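Local coordinates for fanconi-associated nuclease 1 homolog (Pseudomonas aeruginosa, PDB 5Y7Q), which is a bacterial homolog of Fanconi-associated nuclease 1, a family member with HTH, SAP and VRR-NUC domains, in a complex with DNA, at residues F95-L100 with P183-R188; L118-A123 with L187-L192. All blocks are in the same frame, centred on the assembly; numbering follows the deposited sequence.

How the interactions relate
Strand 94-96 comes first in the chain, then strand 121-123, and strand 184-187 later slots between them to complete an antiparallel three-stranded sheet. Interaction 1 closes a long loop from 95-100 to 183-188. Interaction 2 starts within that loop, at 118-123, and ends on the same stretch, at 187-192, overlapping it at Leu187 and Arg188, so the two closures cross. They are stitched together at the sheet, where Glu186 O probably accepts a hydrogen bond from Asp122 N and Tyr185 packs on Val121. Together they tie the helices of the HTH region to helix 190-201, which follows strand 184-187 directly.

Interaction 1: F95-L100 with P183-R188; sequences FREGKL and PVYELR. With nucleotides of chain D.
The Tyr185 ring presents its hydroxyl edge to Glu97, whose OE2 lies in the ring plane and accepts a hydrogen bond from OH at 2.5 Å; carboxylate and ring are nearly coplanar, 16° apart. Leu100 comes to the same ring obliquely, its CD1 4.3 Å from Tyr185 CD2, while Arg109 and Val112 of helix 108-118 also pack on the tyrosine. The Phe95 ring stands on the same side of the sheet and rests on Met87 of helix 78-89, so these two aromatics meet helices 78-89 and 108-118 from the same side of the sheet.

Strand 94-96 runs along strand 184-187 as an edge strand. Phe95 and Tyr185 form an antiparallel hydrogen-bonded pair, with Phe95 N to Tyr185 O at 2.9 Å and Tyr185 N to Phe95 O at 2.8 Å. Arg96 and Val184, the next, non-hydrogen-bonded pair, turn to the other face, where Arg96 CG meets Val184 CG2 at 4.0 Å. There the arginine suits both needs: its CG packs on the valine and its guanidinium makes a salt bridge with Glu182. The chain then enters a short 3-10 turn, yet Glu97 N still reaches Pro183 O, 3.1 Å away and almost straight at 171°. Glu97 holds its chain extended, CG pointing opposite its main-chain nitrogen (chi1 -175°), and thereby reaches Tyr185 OH, passing Pro183, whose CG lies 3.4 Å from OE2. At the end of the turn, Lys99 brings CE within 3.6 Å of OP1 of DC19 of chain D.

Glu97 spends both oxygens, OE2 on the tyrosine and OE1 on a salt bridge to Arg109. This double grip would fix the carboxylate's rotation and probably keeps it ionised.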
ATOM      1  N   PHE A  95       0.739  -9.581  28.052  1.00 56.07           N
ATOM      2  CA  PHE A  95       2.041  -9.119  28.520  1.00 55.71           C
ATOM      3  C   PHE A  95       2.368  -9.725  29.875  1.00 64.22           C
ATOM      4  O   PHE A  95       1.479 -10.004  30.684  1.00 60.15           O
ATOM      5  CB  PHE A  95       2.084  -7.589  28.614  1.00 51.53           C
ATOM      6  CG  PHE A  95       1.751  -6.913  27.320  1.00 55.75           C
ATOM      7  CD1 PHE A  95       0.475  -6.453  27.075  1.00 60.39           C
ATOM      8  CD2 PHE A  95       2.702  -6.803  26.315  1.00 62.54           C
ATOM      9  CE1 PHE A  95       0.156  -5.870  25.878  1.00 57.94           C
ATOM     10  CE2 PHE A  95       2.386  -6.215  25.120  1.00 69.05           C
ATOM     11  CZ  PHE A  95       1.108  -5.745  24.901  1.00 62.36           C
ATOM     12  N   ARG A  96       3.655  -9.959  30.100  1.00 66.61           N
ATOM     13  CA  ARG A  96       4.166 -10.402  31.389  1.00 60.60           C
ATOM     14  C   ARG A  96       4.688  -9.193  32.135  1.00 65.44           C
ATOM     15  O   ARG A  96       5.383  -8.360  31.551  1.00 77.49           O
ATOM     16  CB  ARG A  96       5.308 -11.403  31.221  1.00 65.63           C
ATOM     17  CG  ARG A  96       5.002 -12.678  30.469  1.00 67.51           C
ATOM     18  CD  ARG A  96       6.310 -13.407  30.141  1.00 77.33           C
ATOM     19  NE  ARG A  96       7.170 -13.654  31.309  1.00 83.60           N
ATOM     20  CZ  ARG A  96       7.637 -14.849  31.686  1.00 92.06           C
ATOM     21  NH1 ARG A  96       7.340 -15.951  30.998  1.00 91.57           N
ATOM     22  NH2 ARG A  96       8.418 -14.946  32.757  1.00 97.20           N
ATOM     23  N   GLU A  97       4.382  -9.107  33.428  1.00 73.68           N
ATOM     24  CA  GLU A  97       4.759  -7.923  34.203  1.00 79.86           C
ATOM     25  C   GLU A  97       6.219  -7.515  33.974  1.00 78.00           C
ATOM     26  O   GLU A  97       6.528  -6.320  33.853  1.00 77.91           O
ATOM     27  CB  GLU A  97       4.500  -8.176  35.692  1.00 84.17           C
ATOM     28  CG  GLU A  97       4.737  -6.966  36.559  1.00 93.16           C
ATOM     29  CD  GLU A  97       4.268  -7.184  37.978  1.00108.50           C
ATOM     30  OE1 GLU A  97       5.127  -7.347  38.875  1.00116.28           O
ATOM     31  OE2 GLU A  97       3.035  -7.202  38.195  1.00108.91           O
ATOM     32  N   GLY A  98       7.125  -8.495  33.885  1.00 69.37           N
ATOM     33  CA  GLY A  98       8.538  -8.181  33.795  1.00 73.36           C
ATOM     34  C   GLY A  98       8.925  -7.548  32.477  1.00 84.51           C
ATOM     35  O   GLY A  98       9.874  -6.759  32.416  1.00 91.08           O
ATOM     36  N   LYS A  99       8.206  -7.877  31.408  1.00 81.47           N
ATOM     37  CA  LYS A  99       8.440  -7.223  30.138  1.00 78.13           C
ATOM     38  C   LYS A  99       7.806  -5.833  30.072  1.00 77.44           C
ATOM     39  O   LYS A  99       8.066  -5.092  29.115  1.00 84.17           O
ATOM     40  CB  LYS A  99       7.950  -8.140  29.014  1.00 79.83           C
ATOM     41  CG  LYS A  99       8.881  -9.342  28.799  1.00 83.31           C
ATOM     42  CD  LYS A  99       8.695  -9.981  27.425  1.00 91.08           C
ATOM     43  CE  LYS A  99       9.929 -10.787  27.002  1.00 96.17           C
ATOM     44  NZ  LYS A  99       9.856 -11.268  25.578  1.00 93.96           N
ATOM     45  N   LEU A 100       7.020  -5.461  31.083  1.00 69.13           N
ATOM     46  CA  LEU A 100       6.380  -4.159  31.209  1.00 58.82           C
ATOM     47  C   LEU A 100       7.142  -3.174  32.106  1.00 72.22           C
ATOM     48  O   LEU A 100       6.546  -2.199  32.571  1.00 84.08           O
ATOM     49  CB  LEU A 100       4.953  -4.326  31.691  1.00 52.00           C
ATOM     50  CG  LEU A 100       4.018  -4.653  30.544  1.00 56.16           C
ATOM     51  CD1 LEU A 100       2.617  -4.816  31.052  1.00 66.48           C
ATOM     52  CD2 LEU A 100       4.071  -3.550  29.524  1.00 64.63           C
ATOM     53  N   PRO A 183       3.135 -12.466  37.085  1.00 76.53           N
ATOM     54  CA  PRO A 183       1.761 -12.300  36.592  1.00 69.85           C
ATOM     55  C   PRO A 183       1.717 -11.892  35.127  1.00 72.68           C
ATOM     56  O   PRO A 183       2.708 -11.496  34.511  1.00 83.67           O
ATOM     57  CB  PRO A 183       1.181 -11.202  37.487  1.00 69.01           C
ATOM     58  CG  PRO A 183       2.353 -10.516  38.056  1.00 75.06           C
ATOM     59  CD  PRO A 183       3.435 -11.535  38.183  1.00 72.93           C
ATOM     60  N   VAL A 184       0.522 -12.013  34.561  1.00 60.52           N
ATOM     61  CA  VAL A 184       0.296 -11.809  33.141  1.00 66.95           C
ATOM     62  C   VAL A 184      -0.961 -10.967  32.962  1.00 73.26           C
ATOM     63  O   VAL A 184      -2.029 -11.337  33.451  1.00 84.88           O
ATOM     64  CB  VAL A 184       0.163 -13.158  32.407  1.00 71.51           C
ATOM     65  CG1 VAL A 184      -0.555 -12.968  31.114  1.00 73.31           C
ATOM     66  CG2 VAL A 184       1.539 -13.749  32.156  1.00 73.26           C
ATOM     67  N   TYR A 185      -0.844  -9.850  32.247  1.00 70.64           N
ATOM     68  CA  TYR A 185      -1.947  -8.933  31.998  1.00 64.41           C
ATOM     69  C   TYR A 185      -2.439  -9.052  30.561  1.00 64.52           C
ATOM     70  O   TYR A 185      -1.657  -9.310  29.636  1.00 72.91           O
ATOM     71  CB  TYR A 185      -1.517  -7.494  32.280  1.00 64.27           C
ATOM     72  CG  TYR A 185      -0.924  -7.316  33.668  1.00 66.14           C
ATOM     73  CD1 TYR A 185      -1.739  -7.214  34.782  1.00 76.05           C
ATOM     74  CD2 TYR A 185       0.441  -7.274  33.857  1.00 65.96           C
ATOM     75  CE1 TYR A 185      -1.211  -7.067  36.043  1.00 82.65           C
ATOM     76  CE2 TYR A 185       0.978  -7.110  35.111  1.00 75.93           C
ATOM     77  CZ  TYR A 185       0.151  -7.011  36.205  1.00 81.76           C
ATOM     78  OH  TYR A 185       0.686  -6.866  37.468  1.00 86.94           O
ATOM     79  N   GLU A 186      -3.752  -8.887  30.384  1.00 57.56           N
ATOM     80  CA  GLU A 186      -4.378  -8.865  29.067  1.00 63.52           C
ATOM     81  C   GLU A 186      -5.131  -7.551  28.881  1.00 63.84           C
ATOM     82  O   GLU A 186      -6.023  -7.224  29.676  1.00 57.03           O
ATOM     83  CB  GLU A 186      -5.334 -10.044  28.866  1.00 68.75           C
ATOM     84  CG  GLU A 186      -6.031 -10.019  27.499  1.00 76.32           C
ATOM     85  CD  GLU A 186      -7.049 -11.140  27.313  1.00 99.03           C
ATOM     86  OE1 GLU A 186      -8.092 -11.158  28.024  1.00107.10           O
ATOM     87  OE2 GLU A 186      -6.802 -12.011  26.444  1.00108.89           O
ATOM     88  N   LEU A 187      -4.804  -6.831  27.800  1.00 52.84           N
ATOM     89  CA  LEU A 187      -5.517  -5.614  27.421  1.00 55.15           C
ATOM     90  C   LEU A 187      -6.875  -5.945  26.802  1.00 51.71           C
ATOM     91  O   LEU A 187      -6.968  -6.826  25.951  1.00 52.81           O
ATOM     92  CB  LEU A 187      -4.645  -4.850  26.443  1.00 57.03           C
ATOM     93  CG  LEU A 187      -4.894  -3.480  25.877  1.00 52.79           C
ATOM     94  CD1 LEU A 187      -5.101  -2.451  26.981  1.00 48.84           C
ATOM     95  CD2 LEU A 187      -3.597  -3.241  25.112  1.00 50.35           C
ATOM     96  N   ARG A 188      -7.949  -5.330  27.306  1.00 69.05           N
ATOM     97  CA  ARG A 188      -9.296  -5.604  26.803  1.00 70.15           C
ATOM     98  C   ARG A 188      -9.957  -4.489  25.994  1.00 72.87           C
ATOM     99  O   ARG A 188     -11.095  -4.675  25.551  1.00 82.85           O
ATOM    100  CB  ARG A 188     -10.201  -6.020  27.963  1.00 70.07           C
ATOM    101  CG  ARG A 188     -10.093  -7.513  28.279  1.00 79.26           C
ATOM    102  CD  ARG A 188     -11.351  -8.269  27.875  1.00 94.56           C
ATOM    103  NE  ARG A 188     -12.533  -7.400  27.855  1.00114.71           N
ATOM    104  CZ  ARG A 188     -13.190  -6.968  28.935  1.00123.42           C
ATOM    105  NH1 ARG A 188     -14.253  -6.171  28.805  1.00121.89           N
ATOM    106  NH2 ARG A 188     -12.774  -7.313  30.150  1.00125.90           N
TER
ATOM    107  P    DC D  19      13.718 -13.039  27.010  1.00118.74           P
ATOM    108  OP1  DC D  19      12.435 -13.289  27.706  1.00120.73           O
ATOM    109  OP2  DC D  19      15.023 -13.214  27.694  1.00114.70           O
ATOM    110  O5'  DC D  19      13.714 -13.979  25.727  1.00115.12           O
ATOM    111  C5'  DC D  19      12.715 -13.792  24.755  1.00107.15           C
ATOM    112  C4'  DC D  19      12.790 -14.865  23.698  1.00102.83           C
ATOM    113  O4'  DC D  19      13.829 -14.555  22.734  1.00100.95           O
ATOM    114  C3'  DC D  19      13.098 -16.259  24.214  1.00102.60           C
ATOM    115  O3'  DC D  19      12.361 -17.179  23.445  1.00105.46           O
ATOM    116  C2'  DC D  19      14.599 -16.387  23.962  1.00100.41           C
ATOM    117  C1'  DC D  19      14.752 -15.620  22.661  1.00 97.58           C
ATOM    118  N1   DC D  19      16.079 -15.024  22.476  1.00 92.17           N
ATOM    119  C2   DC D  19      16.551 -14.822  21.185  1.00 89.38           C
ATOM    120  O2   DC D  19      15.849 -15.182  20.240  1.00 94.26           O
ATOM    121  N3   DC D  19      17.760 -14.244  21.010  1.00 88.94           N
ATOM    122  C4   DC D  19      18.477 -13.874  22.075  1.00 92.74           C
ATOM    123  N4   DC D  19      19.672 -13.313  21.863  1.00 90.10           N
ATOM    124  C5   DC D  19      18.000 -14.066  23.406  1.00 97.51           C
ATOM    125  C6   DC D  19      16.805 -14.633  23.557  1.00 95.19           C
TER

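Interaction 2: L118-A123 with L187-L192; sequences LGWVDA and LRCMAL
Bends at chi2 (-109°) and chi3 (-25°) fold the Arg188 side chain back against Gly119 and Asp122, while Cys189 sets SG between its backbone N and carbonyl carbon, facing Trp120. The setting is one edge of the three-stranded antiparallel sheet, where strand 121-123 pairs with strand 184-187: Val121 and Leu187 form a non-hydrogen-bonded pair, and one residue further Arg188 N donates to Trp120 O at 2.9 Å. That bond is straight at hydrogen (177°), although the donor sits above the carbonyl plane.

After it segment 187-192 leaves the sheet, with Cys189 at the N-cap position of helix 190-201. Its small side chain fits beside the indole: SG lies 4.2 Å from Trp120 CB and approaches the five-membered ring obliquely, a sulfur-aromatic contact. Trp120 reaches helix 64-75, where its ring meets that of Phe69; Leu118 CD1 lies above one indole face, toward its border. Leu187 and Val121 touch through CD1 and CG2 at 4.3 Å, branched side chains suited to the buried side of the sheet, and Leu187 continues onto Leu84 and Met87.

Gly119 takes a positive phi at the end of helix 108-118, where a side chain would press on the carbonyl oxygen of Leu118. Asp122 OD2 lies at the edge of the Arg188 guanidinium, a long salt bridge of 3.9 Å to NH2, while Gly119 O sits over one face of the group, 3.5 Å from the same NH2.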
ATOM      1  N   LEU A 118     -11.130  -0.552  36.018  1.00 74.70           N
ATOM      2  CA  LEU A 118     -11.990  -0.210  34.891  1.00 82.78           C
ATOM      3  C   LEU A 118     -12.271  -1.388  33.967  1.00 86.06           C
ATOM      4  O   LEU A 118     -13.112  -1.265  33.065  1.00 89.63           O
ATOM      5  CB  LEU A 118     -11.343   0.896  34.062  1.00 78.94           C
ATOM      6  CG  LEU A 118     -11.272   2.307  34.623  1.00 83.99           C
ATOM      7  CD1 LEU A 118     -10.063   3.044  34.025  1.00 69.88           C
ATOM      8  CD2 LEU A 118     -12.570   3.031  34.325  1.00 75.98           C
ATOM      9  N   GLY A 119     -11.567  -2.505  34.132  1.00 75.64           N
ATOM     10  CA  GLY A 119     -11.709  -3.611  33.220  1.00 78.83           C
ATOM     11  C   GLY A 119     -10.988  -3.449  31.893  1.00 76.93           C
ATOM     12  O   GLY A 119     -11.083  -4.345  31.040  1.00 73.85           O
ATOM     13  N   TRP A 120     -10.270  -2.346  31.687  1.00 66.83           N
ATOM     14  CA  TRP A 120      -9.486  -2.224  30.469  1.00 71.69           C
ATOM     15  C   TRP A 120      -8.278  -3.149  30.464  1.00 74.87           C
ATOM     16  O   TRP A 120      -7.664  -3.334  29.410  1.00 72.14           O
ATOM     17  CB  TRP A 120      -9.032  -0.781  30.277  1.00 72.69           C
ATOM     18  CG  TRP A 120     -10.163   0.172  30.135  1.00 77.96           C
ATOM     19  CD1 TRP A 120     -11.483  -0.129  29.939  1.00 85.22           C
ATOM     20  CD2 TRP A 120     -10.079   1.592  30.183  1.00 69.17           C
ATOM     21  NE1 TRP A 120     -12.226   1.026  29.855  1.00 79.00           N
ATOM     22  CE2 TRP A 120     -11.386   2.096  30.003  1.00 70.84           C
ATOM     23  CE3 TRP A 120      -9.021   2.491  30.343  1.00 65.44           C
ATOM     24  CZ2 TRP A 120     -11.663   3.452  29.993  1.00 76.50           C
ATOM     25  CZ3 TRP A 120      -9.296   3.832  30.324  1.00 73.20           C
ATOM     26  CH2 TRP A 120     -10.610   4.305  30.155  1.00 78.62           C
ATOM     27  N   VAL A 121      -7.911  -3.717  31.608  1.00 72.63           N
ATOM     28  CA  VAL A 121      -6.901  -4.764  31.679  1.00 65.32           C
ATOM     29  C   VAL A 121      -7.438  -5.840  32.609  1.00 76.16           C
ATOM     30  O   VAL A 121      -7.923  -5.528  33.698  1.00 93.24           O
ATOM     31  CB  VAL A 121      -5.542  -4.228  32.180  1.00 66.10           C
ATOM     32  CG1 VAL A 121      -4.549  -5.361  32.395  1.00 59.96           C
ATOM     33  CG2 VAL A 121      -4.951  -3.201  31.212  1.00 57.57           C
ATOM     34  N   ASP A 122      -7.439  -7.087  32.131  1.00 82.26           N
ATOM     35  CA  ASP A 122      -7.641  -8.290  32.934  1.00 78.30           C
ATOM     36  C   ASP A 122      -6.310  -8.682  33.564  1.00 71.83           C
ATOM     37  O   ASP A 122      -5.303  -8.794  32.852  1.00 63.18           O
ATOM     38  CB  ASP A 122      -8.120  -9.455  32.051  1.00 87.33           C
ATOM     39  CG  ASP A 122      -9.622  -9.719  32.119  1.00106.68           C
ATOM     40  OD1 ASP A 122     -10.215  -9.614  33.226  1.00121.14           O
ATOM     41  OD2 ASP A 122     -10.197 -10.083  31.055  1.00 99.45           O
ATOM     42  N   ALA A 123      -6.276  -8.843  34.891  1.00 72.73           N
ATOM     43  CA  ALA A 123      -5.280  -9.764  35.419  1.00 69.51           C
ATOM     44  C   ALA A 123      -5.844 -11.168  35.341  1.00 74.57           C
ATOM     45  O   ALA A 123      -7.058 -11.357  35.236  1.00 91.12           O
ATOM     46  CB  ALA A 123      -4.859  -9.414  36.833  1.00 66.87           C
ATOM     47  N   LEU A 187      -4.804  -6.831  27.800  1.00 52.84           N
ATOM     48  CA  LEU A 187      -5.517  -5.614  27.421  1.00 55.15           C
ATOM     49  C   LEU A 187      -6.875  -5.945  26.802  1.00 51.71           C
ATOM     50  O   LEU A 187      -6.968  -6.826  25.951  1.00 52.81           O
ATOM     51  CB  LEU A 187      -4.645  -4.850  26.443  1.00 57.03           C
ATOM     52  CG  LEU A 187      -4.894  -3.480  25.877  1.00 52.79           C
ATOM     53  CD1 LEU A 187      -5.101  -2.451  26.981  1.00 48.84           C
ATOM     54  CD2 LEU A 187      -3.597  -3.241  25.112  1.00 50.35           C
ATOM     55  N   ARG A 188      -7.949  -5.330  27.306  1.00 69.05           N
ATOM     56  CA  ARG A 188      -9.296  -5.604  26.803  1.00 70.15           C
ATOM     57  C   ARG A 188      -9.957  -4.489  25.994  1.00 72.87           C
ATOM     58  O   ARG A 188     -11.095  -4.675  25.551  1.00 82.85           O
ATOM     59  CB  ARG A 188     -10.201  -6.020  27.963  1.00 70.07           C
ATOM     60  CG  ARG A 188     -10.093  -7.513  28.279  1.00 79.26           C
ATOM     61  CD  ARG A 188     -11.351  -8.269  27.875  1.00 94.56           C
ATOM     62  NE  ARG A 188     -12.533  -7.400  27.855  1.00114.71           N
ATOM     63  CZ  ARG A 188     -13.190  -6.968  28.935  1.00123.42           C
ATOM     64  NH1 ARG A 188     -14.253  -6.171  28.805  1.00121.89           N
ATOM     65  NH2 ARG A 188     -12.774  -7.313  30.150  1.00125.90           N
ATOM     66  N   CYS A 189      -9.320  -3.330  25.829  1.00 70.61           N
ATOM     67  CA  CYS A 189      -9.889  -2.203  25.087  1.00 75.83           C
ATOM     68  C   CYS A 189      -9.367  -2.045  23.631  1.00 78.47           C
ATOM     69  O   CYS A 189      -9.637  -1.017  22.998  1.00 75.89           O
ATOM     70  CB  CYS A 189      -9.686  -0.909  25.883  1.00 76.23           C
ATOM     71  SG  CYS A 189      -7.967  -0.501  26.274  1.00 80.35           S
ATOM     72  N   MET A 190      -8.598  -3.005  23.102  1.00 68.72           N
ATOM     73  CA  MET A 190      -7.927  -2.802  21.812  1.00 60.54           C
ATOM     74  C   MET A 190      -8.875  -2.473  20.660  1.00 59.93           C
ATOM     75  O   MET A 190      -8.476  -1.760  19.744  1.00 65.95           O
ATOM     76  CB  MET A 190      -7.112  -4.023  21.423  1.00 49.84           C
ATOM     77  CG  MET A 190      -5.849  -3.672  20.760  1.00 54.09           C
ATOM     78  SD  MET A 190      -4.874  -2.512  21.723  1.00 70.43           S
ATOM     79  CE  MET A 190      -3.689  -2.038  20.469  1.00 74.95           C
ATOM     80  N   ALA A 191     -10.102  -2.999  20.648  1.00 56.63           N
ATOM     81  CA  ALA A 191     -11.002  -2.667  19.550  1.00 55.33           C
ATOM     82  C   ALA A 191     -11.352  -1.189  19.565  1.00 75.28           C
ATOM     83  O   ALA A 191     -11.321  -0.524  18.522  1.00 75.82           O
ATOM     84  CB  ALA A 191     -12.274  -3.505  19.602  1.00 58.47           C
ATOM     85  N   LEU A 192     -11.675  -0.660  20.741  1.00 66.40           N
ATOM     86  CA  LEU A 192     -11.996   0.755  20.878  1.00 66.32           C
ATOM     87  C   LEU A 192     -10.799   1.646  20.530  1.00 63.19           C
ATOM     88  O   LEU A 192     -10.958   2.727  19.950  1.00 63.32           O
ATOM     89  CB  LEU A 192     -12.481   0.991  22.303  1.00 66.84           C
ATOM     90  CG  LEU A 192     -12.641   2.385  22.846  1.00 65.12           C
ATOM     91  CD1 LEU A 192     -13.350   3.191  21.817  1.00 67.67           C
ATOM     92  CD2 LEU A 192     -13.479   2.254  24.072  1.00 66.70           C
TER